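Local coordinates for protein homoserine kinase (Listeria monocytogenes, PDB 3HUL) that probably catalyses the ATP-dependent phosphorylation of L-homoserine to O-phospho-L-homoserine, a step in threonine biosynthesis, at residues Y240-S245 with V251-P256; I195-I198 with T204-G207; L63-N68 with A95-A100. One frame throughout, in Å; residues are numbered along the deposited sequence.

Contact 1. Residues Y240-S245 with V251-P256; sequences YAACLS and VLVFAP
The Tyr240 ring lies against the ring of Pro256, where 240-245 meets the far end of 251-256. The proline CD stands over one face of the tyrosine ring, 3.8 Å from the ring centroid to Pro256 CD and offset toward the rim: a CH-pi contact. The Tyr240 OH end passes close to Pro256 CG at 3.4 Å. Tyr240 has its CG beside the backbone N (chi1 -51°), and although its CB starts off alongside the partner segment, the ring end turns to the proline.

The backbone beneath is an antiparallel hairpin, its strand axes 4.5 Å apart at closest approach. It opens with a classic beta bulge: Tyr240 and Ala241 both face Phe254, with Tyr240 N donating to Phe254 O at 2.7 Å and Phe254 N to Ala241 O at 2.8 Å. The near-helical phi/psi of Tyr240, -79°/-37°, suits the first bulge position. Farther along, Cys243 and Leu252 form a hydrogen-bonded pair with both of their N-H...O bonds made.

The small Ala242 methyl fits the hollow beside Val253, 4.1 Å from CB to CG2 of the valine, with Val251 next to it. On the same face Leu244 and Val251 meet branch against branch, CD2 to CG2 at 3.9 Å. On the face of Cys243, Leu252 and Phe254, Cys243 SG stands obliquely to the Phe254 ring in a sulfur-aromatic contact. Past the strand end, Ser245 CB and OG pack on Leu252 CD1; the polar partners of that hydroxyl lie elsewhere, Thr11 OG1 and the carbonyl O of Gly85 in the predicted ATP-binding loop.

Strand 251-255 continues the sheet through backbone bonds to strand 156-161. Helix 227-235 packs through Ile230 on Ala242 and Val253, whereas helix 203-210 brings Met210 onto the other face, against Cys243 and Phe254.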
loop_
_atom_site.group_PDB
_atom_site.type_symbol
_atom_site.label_atom_id
_atom_site.label_comp_id
_atom_site.label_asym_id
_atom_site.label_seq_id
_atom_site.Cartn_x
_atom_site.Cartn_y
_atom_site.Cartn_z
ATOM N N TYR A 240 15.305 -7.394 -13.737
ATOM C CA TYR A 240 15.614 -7.034 -12.347
ATOM C C TYR A 240 16.677 -7.892 -11.699
ATOM O O TYR A 240 17.486 -7.408 -10.915
ATOM C CB TYR A 240 14.347 -7.116 -11.505
ATOM C CG TYR A 240 13.176 -6.368 -12.090
ATOM C CD1 TYR A 240 13.290 -5.015 -12.423
ATOM C CD2 TYR A 240 11.937 -7.000 -12.263
ATOM C CE1 TYR A 240 12.203 -4.308 -12.970
ATOM C CE2 TYR A 240 10.820 -6.290 -12.801
ATOM C CZ TYR A 240 10.970 -4.963 -13.143
ATOM O OH TYR A 240 9.897 -4.260 -13.648
ATOM N N ALA A 241 16.673 -9.177 -12.021
ATOM C CA ALA A 241 17.411 -10.155 -11.237
ATOM C C ALA A 241 17.290 -11.541 -11.875
ATOM O O ALA A 241 16.340 -11.810 -12.595
ATOM C CB ALA A 241 16.833 -10.201 -9.810
ATOM N N ALA A 242 18.253 -12.400 -11.576
ATOM C CA ALA A 242 18.189 -13.817 -11.905
ATOM C C ALA A 242 18.605 -14.554 -10.625
ATOM O O ALA A 242 19.645 -14.238 -10.034
ATOM C CB ALA A 242 19.132 -14.169 -13.095
ATOM N N CYS A 243 17.776 -15.504 -10.198
ATOM C CA CYS A 243 17.993 -16.227 -8.953
ATOM C C CYS A 243 17.652 -17.678 -9.121
ATOM O O CYS A 243 16.770 -18.040 -9.922
ATOM C CB CYS A 243 17.053 -15.686 -7.870
ATOM S SG CYS A 243 17.149 -13.932 -7.709
ATOM N N LEU A 244 18.302 -18.519 -8.331
ATOM C CA LEU A 244 17.731 -19.836 -8.081
ATOM C C LEU A 244 16.299 -19.714 -7.547
ATOM O O LEU A 244 15.986 -18.813 -6.751
ATOM C CB LEU A 244 18.598 -20.649 -7.130
ATOM C CG LEU A 244 19.937 -21.064 -7.725
ATOM C CD1 LEU A 244 20.821 -21.626 -6.594
ATOM C CD2 LEU A 244 19.743 -22.081 -8.850
ATOM N N SER A 245 15.435 -20.593 -8.049
ATOM C CA SER A 245 14.097 -20.783 -7.515
ATOM C C SER A 245 14.174 -21.761 -6.333
ATOM O O SER A 245 14.541 -22.925 -6.512
ATOM C CB SER A 245 13.199 -21.341 -8.609
ATOM O OG SER A 245 11.858 -21.383 -8.185
ATOM N N VAL A 251 16.378 -21.729 -12.474
ATOM C CA VAL A 251 16.799 -20.349 -12.322
ATOM C C VAL A 251 15.648 -19.505 -12.867
ATOM O O VAL A 251 15.069 -19.813 -13.930
ATOM C CB VAL A 251 18.110 -20.048 -13.091
ATOM C CG1 VAL A 251 18.459 -18.552 -13.051
ATOM C CG2 VAL A 251 19.294 -20.858 -12.527
ATOM N N LEU A 252 15.269 -18.484 -12.096
ATOM C CA LEU A 252 14.267 -17.527 -12.534
ATOM C C LEU A 252 14.875 -16.168 -12.821
ATOM O O LEU A 252 15.721 -15.676 -12.067
ATOM C CB LEU A 252 13.129 -17.384 -11.510
ATOM C CG LEU A 252 12.283 -18.618 -11.228
ATOM C CD1 LEU A 252 11.491 -18.418 -9.937
ATOM C CD2 LEU A 252 11.340 -18.983 -12.391
ATOM N N VAL A 253 14.426 -15.571 -13.922
ATOM C CA VAL A 253 14.805 -14.233 -14.281
ATOM C C VAL A 253 13.562 -13.393 -14.032
ATOM O O VAL A 253 12.488 -13.703 -14.517
ATOM C CB VAL A 253 15.225 -14.138 -15.780
ATOM C CG1 VAL A 253 15.429 -12.673 -16.239
ATOM C CG2 VAL A 253 16.496 -14.996 -16.067
ATOM N N PHE A 254 13.710 -12.326 -13.264
ATOM C CA PHE A 254 12.571 -11.438 -12.997
ATOM C C PHE A 254 12.699 -10.217 -13.920
ATOM O O PHE A 254 13.753 -9.609 -13.973
ATOM C CB PHE A 254 12.547 -11.020 -11.507
ATOM C CG PHE A 254 12.287 -12.177 -10.533
ATOM C CD1 PHE A 254 11.034 -12.331 -9.925
ATOM C CD2 PHE A 254 13.295 -13.087 -10.220
ATOM C CE1 PHE A 254 10.780 -13.410 -9.035
ATOM C CE2 PHE A 254 13.076 -14.158 -9.325
ATOM C CZ PHE A 254 11.798 -14.323 -8.729
ATOM N N ALA A 255 11.635 -9.851 -14.623
ATOM C CA ALA A 255 11.726 -8.783 -15.642
ATOM C C ALA A 255 10.437 -8.020 -15.829
ATOM O O ALA A 255 9.370 -8.575 -15.648
ATOM C CB ALA A 255 12.138 -9.402 -17.005
ATOM N N PRO A 256 10.531 -6.742 -16.223
ATOM C CA PRO A 256 9.336 -5.992 -16.601
ATOM C C PRO A 256 8.512 -6.822 -17.594
ATOM O O PRO A 256 9.084 -7.548 -18.454
ATOM C CB PRO A 256 9.901 -4.773 -17.315
ATOM C CG PRO A 256 11.244 -4.580 -16.725
ATOM C CD PRO A 256 11.760 -5.948 -16.394
#

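Contact 2. Residues I195-I198 with T204-G207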
loop_
_atom_site.group_PDB
_atom_site.type_symbol
_atom_site.label_atom_id
_atom_site.label_comp_id
_atom_site.label_asym_id
_atom_site.label_seq_id
_atom_site.Cartn_x
_atom_site.Cartn_y
_atom_site.Cartn_z
ATOM N N ILE A 195 11.543 -6.424 0.642
ATOM C CA ILE A 195 10.096 -6.298 0.832
ATOM C C ILE A 195 9.642 -4.823 0.736
ATOM O O ILE A 195 8.717 -4.489 0.010
ATOM C CB ILE A 195 9.641 -6.912 2.195
ATOM C CG1 ILE A 195 9.830 -8.435 2.211
ATOM C CG2 ILE A 195 8.222 -6.548 2.502
ATOM C CD1 ILE A 195 9.996 -9.020 3.638
ATOM N N ALA A 196 10.312 -3.933 1.454
ATOM C CA ALA A 196 9.956 -2.519 1.395
ATOM C C ALA A 196 10.062 -1.941 -0.037
ATOM O O ALA A 196 9.242 -1.119 -0.450
ATOM C CB ALA A 196 10.823 -1.728 2.342
ATOM N N ALA A 197 11.057 -2.381 -0.797
ATOM C CA ALA A 197 11.274 -1.841 -2.147
ATOM C C ALA A 197 10.212 -2.298 -3.111
ATOM O O ALA A 197 9.796 -1.528 -4.000
ATOM C CB ALA A 197 12.718 -2.196 -2.674
ATOM N N ILE A 198 9.768 -3.547 -2.947
ATOM C CA ILE A 198 8.750 -4.098 -3.807
ATOM C C ILE A 198 7.524 -3.254 -3.662
ATOM O O ILE A 198 6.850 -2.952 -4.663
ATOM C CB ILE A 198 8.432 -5.612 -3.531
ATOM C CG1 ILE A 198 9.619 -6.484 -3.959
ATOM C CG2 ILE A 198 7.192 -6.033 -4.365
ATOM C CD1 ILE A 198 9.667 -7.893 -3.375
ATOM N N THR A 204 13.967 -2.737 -9.470
ATOM C CA THR A 204 15.415 -2.638 -9.614
ATOM C C THR A 204 16.124 -2.816 -8.279
ATOM O O THR A 204 17.004 -3.666 -8.149
ATOM C CB THR A 204 15.768 -1.309 -10.260
ATOM O OG1 THR A 204 15.541 -1.460 -11.661
ATOM C CG2 THR A 204 17.209 -0.929 -10.052
ATOM N N LEU A 205 15.752 -2.021 -7.288
ATOM C CA LEU A 205 16.355 -2.207 -5.962
ATOM C C LEU A 205 15.994 -3.591 -5.412
ATOM O O LEU A 205 16.866 -4.297 -4.945
ATOM C CB LEU A 205 15.944 -1.088 -4.994
ATOM C CG LEU A 205 16.274 -1.194 -3.484
ATOM C CD1 LEU A 205 17.802 -1.386 -3.224
ATOM C CD2 LEU A 205 15.758 0.083 -2.797
ATOM N N ALA A 206 14.725 -3.987 -5.501
ATOM C CA ALA A 206 14.319 -5.308 -5.014
ATOM C C ALA A 206 15.172 -6.416 -5.628
ATOM O O ALA A 206 15.571 -7.364 -4.941
ATOM C CB ALA A 206 12.877 -5.573 -5.339
ATOM N N GLY A 207 15.406 -6.309 -6.938
ATOM C CA GLY A 207 16.094 -7.369 -7.676
ATOM C C GLY A 207 17.522 -7.496 -7.212
ATOM O O GLY A 207 18.055 -8.598 -7.110
#
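Ala197 and Ile198 meet Leu205 and Ala206 with no flat side-chain group between them, so there is no ring face or edge to assign and the contact is aliphatic throughout. Planar side chains come from outside the two segments: Trp135 on strand 135-141 and Phe152 both touch Ile198.

The Ala197 methyl rests against the Leu205 branch point: its CB lies 3.8 Å from Leu205 CG, and Leu205 CD2 is equally close. Leu205 presents this part of its chain because CG sits anti to the backbone N (chi1 170°). Next to it, the Ile198 CG1 arm comes 3.7 Å from Ala206 CB. The two alanine methyls, Ala197 CB and Ala206 CB, are 4.3 Å apart, and their CA atoms come within 5.4 Å, an approach that two small side chains permit.

Val148 of a neighbouring subunit packs on both Ala197 and Leu205, and Asp202 OD1 accepts a hydrogen bond from Leu205 N near the start of the second helix. The arrangement is that of two consecutive helices, 181-198 and 203-210, joined by a short loop and packed against each other at the joint, within the GHMP kinase C-terminal region.

Contact 3. Residues L63-N68 with A95-A100; sequences LNLAPN and AGIELA
Leu65 and Ile97 cross obliquely, branch against branch. Leu65 CD1 lies 4.1 Å from Ile97 CG1, and Leu65 CD2 is 4.2 Å from Ile97 CG2, so the forked end of the leucine spans both arms of the isoleucine. The fork is set by a less common leucine shape: CG beside the backbone N (chi1 -79°), then chi2 at 86°, which turns one methyl to each arm. The base of the same side chain does separate work, Leu65 CB standing 3.9 Å from Ala100 CB.

Ala100, one turn on from Ile97 along the same face of its helix, receives a second methyl as well. Ala66 CB points at Ala100 CB from 4.1 Å, with the residue already out of helical conformation. Thus the last turn of helix 57-65 and the chain leaving it both rest on helix 88-103. In the GHMP kinase fold this longer helix follows the glycine-rich nucleotide loop; here its first residues belong to the predicted ATP-binding segment, and the Ser90 and Ile97 side chains are about 9 Å apart. The contact therefore lies farther along the helix than that segment.

The side of helix 88-103 that carries Ala95 and Leu99 packs on strands 3-12 and 27-36. Helix 110-121 flanks the Leu65-Ile97 pair, its Ile116 touching both side chains, while Lys113 and Ala117 of the same helix lie against Ile97.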
loop_
_atom_site.group_PDB
_atom_site.type_symbol
_atom_site.label_atom_id
_atom_site.label_comp_id
_atom_site.label_asym_id
_atom_site.label_seq_id
_atom_site.Cartn_x
_atom_site.Cartn_y
_atom_site.Cartn_z
ATOM N N LEU A 63 -5.483 -38.724 3.248
ATOM C CA LEU A 63 -5.815 -39.709 4.314
ATOM C C LEU A 63 -5.348 -39.296 5.690
ATOM O O LEU A 63 -5.935 -39.696 6.698
ATOM C CB LEU A 63 -5.314 -41.116 3.973
ATOM C CG LEU A 63 -5.946 -41.682 2.698
ATOM C CD1 LEU A 63 -5.168 -42.876 2.179
ATOM C CD2 LEU A 63 -7.453 -42.025 2.937
ATOM N N ASN A 64 -4.321 -38.456 5.742
ATOM C CA ASN A 64 -3.828 -37.958 7.022
ATOM C C ASN A 64 -4.780 -36.975 7.664
ATOM O O ASN A 64 -4.815 -36.866 8.891
ATOM C CB ASN A 64 -2.421 -37.344 6.877
ATOM C CG ASN A 64 -1.294 -38.400 6.855
ATOM O OD1 ASN A 64 -0.125 -38.053 7.029
ATOM N ND2 ASN A 64 -1.641 -39.682 6.642
ATOM N N LEU A 65 -5.540 -36.238 6.846
ATOM C CA LEU A 65 -6.576 -35.328 7.376
ATOM C C LEU A 65 -7.921 -36.027 7.536
ATOM O O LEU A 65 -8.724 -35.661 8.410
ATOM C CB LEU A 65 -6.784 -34.101 6.468
ATOM C CG LEU A 65 -5.823 -32.919 6.512
ATOM C CD1 LEU A 65 -4.687 -33.225 5.589
ATOM C CD2 LEU A 65 -6.515 -31.645 6.028
ATOM N N ALA A 66 -8.180 -36.992 6.655
ATOM C CA ALA A 66 -9.451 -37.713 6.651
ATOM C C ALA A 66 -9.184 -39.210 6.448
ATOM O O ALA A 66 -9.226 -39.701 5.313
ATOM C CB ALA A 66 -10.398 -37.147 5.570
ATOM N N PRO A 67 -8.875 -39.929 7.551
ATOM C CA PRO A 67 -8.450 -41.329 7.453
ATOM C C PRO A 67 -9.568 -42.200 6.897
ATOM O O PRO A 67 -9.308 -43.126 6.130
ATOM C CB PRO A 67 -8.146 -41.716 8.910
ATOM C CG PRO A 67 -8.050 -40.405 9.666
ATOM C CD PRO A 67 -8.967 -39.477 8.954
ATOM N N ASN A 68 -10.798 -41.834 7.246
ATOM C CA ASN A 68 -11.986 -42.621 6.966
ATOM C C ASN A 68 -12.654 -42.267 5.632
ATOM O O ASN A 68 -13.762 -42.724 5.365
ATOM C CB ASN A 68 -12.976 -42.508 8.148
ATOM C CG ASN A 68 -12.404 -43.086 9.458
ATOM O OD1 ASN A 68 -11.520 -43.962 9.433
ATOM N ND2 ASN A 68 -12.904 -42.597 10.607
ATOM N N ALA A 95 -2.894 -29.939 -2.739
ATOM C CA ALA A 95 -3.935 -30.675 -3.459
ATOM C C ALA A 95 -4.596 -31.778 -2.606
ATOM O O ALA A 95 -5.818 -31.967 -2.669
ATOM C CB ALA A 95 -3.371 -31.252 -4.736
ATOM N N GLY A 96 -3.795 -32.477 -1.799
ATOM C CA GLY A 96 -4.303 -33.492 -0.888
ATOM C C GLY A 96 -5.153 -32.900 0.201
ATOM O O GLY A 96 -6.169 -33.472 0.598
ATOM N N ILE A 97 -4.742 -31.741 0.695
ATOM C CA ILE A 97 -5.550 -31.017 1.654
ATOM C C ILE A 97 -6.917 -30.643 1.053
ATOM O O ILE A 97 -7.956 -30.807 1.704
ATOM C CB ILE A 97 -4.806 -29.796 2.156
ATOM C CG1 ILE A 97 -3.600 -30.248 2.991
ATOM C CG2 ILE A 97 -5.711 -28.890 2.984
ATOM C CD1 ILE A 97 -2.561 -29.119 3.231
ATOM N N GLU A 98 -6.915 -30.170 -0.192
ATOM C CA GLU A 98 -8.164 -29.750 -0.848
ATOM C C GLU A 98 -9.055 -30.965 -1.103
ATOM O O GLU A 98 -10.275 -30.893 -0.950
ATOM C CB GLU A 98 -7.866 -29.048 -2.169
ATOM C CG GLU A 98 -7.166 -27.711 -1.994
ATOM C CD GLU A 98 -8.130 -26.591 -1.676
ATOM O OE1 GLU A 98 -9.028 -26.751 -0.828
ATOM O OE2 GLU A 98 -7.993 -25.528 -2.294
ATOM N N LEU A 99 -8.436 -32.078 -1.497
ATOM C CA LEU A 99 -9.173 -33.337 -1.660
ATOM C C LEU A 99 -9.924 -33.739 -0.376
ATOM O O LEU A 99 -11.137 -33.940 -0.399
ATOM C CB LEU A 99 -8.236 -34.451 -2.129
ATOM C CG LEU A 99 -8.842 -35.773 -2.586
ATOM C CD1 LEU A 99 -9.553 -35.632 -3.923
ATOM C CD2 LEU A 99 -7.724 -36.810 -2.679
ATOM N N ALA A 100 -9.210 -33.800 0.741
ATOM C CA ALA A 100 -9.793 -34.229 1.995
ATOM C C ALA A 100 -10.857 -33.248 2.458
ATOM O O ALA A 100 -11.933 -33.644 2.959
ATOM C CB ALA A 100 -8.713 -34.362 3.061
#

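Overall arrangement
Contacts 1 and 2 adjoin in the C-terminal GHMP kinase region, their centres 13 Å apart: Ala241 CB packs 3.4 Å from Gly207 O, so the hairpin borders the second helix of contact 2. Contact 3 belongs to the N-terminal region, across the chain's centre, its centre 35 Å from that of contact 1. All three are largely buried, but contact 1 is the most central, about 14 Å from the chain's centre to its own, against 20 and 21 Å for contacts 2 and 3. It alone has hydrogen bonds between its segments, being strand on strand; the helical contacts rely on aliphatic groups. Contact 2 is partly covered by another subunit, whereas contact 3 touches none in the assembly.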